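Local coordinates for protein 23S rRNA-specific endonuclease VapC20 (Mycobacterium tuberculosis H37Rv, PDB 5WZF) that acts as a magnesium-dependent toxin endoribonuclease of a toxin-antitoxin pair, cleaving 23S rRNA in the sarcin-ricin loop, at residues A41-P44 with P45-T49. Residues are numbered along the deposited sequence; the frame is centred on the assembly and turned at random.
Sequences ASKP and PVVMT
Pro45 meets Pro44 through the peptide bond that joins them, which is trans, as the CA of Pro44 lying 3.8 Å from the CA of Pro45 attests. With psi of Pro44 at 170°, the Pro44 CB to Pro45 CD distance is 3.4 Å, a closeness set largely by the trans Pro-Pro linkage rather than by packing. At Pro45 the backbone turns (psi -31°). Pro44 O then lies 3.4 Å from Val46 N, but the angle is too poor for a hydrogen bond; Val46 instead pairs through its backbone with Ile15 of strand 14-17, and its side chain points away from residues 41-44. The CB of Val47 points back toward residues 41-44. The valine's CG2, anti to the carbonyl carbon, lies 3.5 Å from Pro44 O and 3.7 Å from CD of Lys43, whose side chain it crosses at about a right angle. The lysine reaches it because CG sits between backbone N and carbonyl carbon (chi1 70°) and the chain stays extended as far as CE; only the last torsion bends, turning NZ aside. The valine also packs on Ile15 and Val17, and its backbone bonds to Arg83. Met48 and Thr49 continue the strand. This is the connection from helix 33-41 into strand 46-50, an inner strand of the parallel PIN-domain sheet, lying between strands 14-17 and 82-85; the side chain of Val47 is about 11 Å from that of Asp18, a predicted magnesium ligand. The contact is van der Waals in kind, a methyl group meeting a methylene and a carbonyl oxygen, and its two prolines contribute ring stiffness but no backbone N-H. The lysine divides its roles: its CD methylene touches Val47, while NZ bonds to Trp40 O and forms a cation-pi contact with Trp40, where the charge would probably suit the carboxyl end of the helix.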
loop_
_atom_site.group_PDB
_atom_site.type_symbol
_atom_site.label_atom_id
_atom_site.label_comp_id
_atom_site.label_asym_id
_atom_site.label_seq_id
_atom_site.Cartn_x
_atom_site.Cartn_y
_atom_site.Cartn_z
ATOM N N ALA B 41 11.120 -14.770 18.512
ATOM C CA ALA B 41 12.108 -15.043 19.549
ATOM C C ALA B 41 13.358 -15.717 18.989
ATOM O O ALA B 41 14.429 -15.632 19.585
ATOM C CB ALA B 41 11.492 -15.900 20.649
ATOM N N SER B 42 13.226 -16.384 17.845
ATOM C CA SER B 42 14.355 -17.107 17.261
ATOM C C SER B 42 14.877 -16.434 15.994
ATOM O O SER B 42 15.631 -17.034 15.227
ATOM C CB SER B 42 13.963 -18.554 16.954
ATOM O OG SER B 42 12.940 -18.605 15.975
ATOM N N LYS B 43 14.479 -15.183 15.780
ATOM C CA LYS B 43 14.883 -14.447 14.588
ATOM C C LYS B 43 16.379 -14.129 14.605
ATOM O O LYS B 43 16.991 -14.060 15.674
ATOM C CB LYS B 43 14.070 -13.155 14.459
ATOM C CG LYS B 43 14.395 -12.103 15.503
ATOM C CD LYS B 43 13.510 -10.879 15.340
ATOM C CE LYS B 43 13.707 -9.904 16.484
ATOM N NZ LYS B 43 13.411 -10.541 17.799
ATOM N N PRO B 44 16.975 -13.946 13.414
ATOM C CA PRO B 44 18.377 -13.540 13.271
ATOM C C PRO B 44 18.581 -12.067 13.647
ATOM O O PRO B 44 17.593 -11.357 13.836
ATOM C CB PRO B 44 18.654 -13.783 11.782
ATOM C CG PRO B 44 17.343 -13.629 11.135
ATOM C CD PRO B 44 16.352 -14.208 12.103
ATOM N N PRO B 45 19.843 -11.613 13.760
ATOM C CA PRO B 45 20.106 -10.227 14.174
ATOM C C PRO B 45 19.657 -9.163 13.173
ATOM O O PRO B 45 19.297 -8.062 13.586
ATOM C CB PRO B 45 21.629 -10.193 14.327
ATOM C CG PRO B 45 22.120 -11.298 13.458
ATOM C CD PRO B 45 21.096 -12.373 13.597
ATOM N N VAL B 46 19.686 -9.479 11.881
ATOM C CA VAL B 46 19.329 -8.501 10.858
ATOM C C VAL B 46 17.876 -8.652 10.414
ATOM O O VAL B 46 17.515 -9.622 9.748
ATOM C CB VAL B 46 20.254 -8.614 9.635
ATOM C CG1 VAL B 46 19.937 -7.519 8.634
ATOM C CG2 VAL B 46 21.711 -8.534 10.072
ATOM N N VAL B 47 17.048 -7.680 10.788
ATOM C CA VAL B 47 15.618 -7.733 10.513
ATOM C C VAL B 47 15.159 -6.535 9.687
ATOM O O VAL B 47 15.268 -5.387 10.116
ATOM C CB VAL B 47 14.809 -7.795 11.821
ATOM C CG1 VAL B 47 13.322 -7.826 11.532
ATOM C CG2 VAL B 47 15.221 -9.015 12.626
ATOM N N MET B 48 14.638 -6.813 8.497
ATOM C CA MET B 48 14.261 -5.758 7.566
ATOM C C MET B 48 12.783 -5.835 7.196
ATOM O O MET B 48 12.194 -6.910 7.188
ATOM C CB MET B 48 15.122 -5.844 6.306
ATOM C CG MET B 48 14.981 -4.670 5.357
ATOM S SD MET B 48 16.111 -4.831 3.963
ATOM C CE MET B 48 17.677 -5.008 4.817
ATOM N N THR B 49 12.193 -4.683 6.901
ATOM C CA THR B 49 10.857 -4.628 6.327
ATOM C C THR B 49 10.812 -3.412 5.401
ATOM O O THR B 49 11.857 -2.836 5.104
ATOM C CB THR B 49 9.756 -4.563 7.414
ATOM O OG1 THR B 49 8.474 -4.812 6.820
ATOM C CG2 THR B 49 9.750 -3.214 8.133
#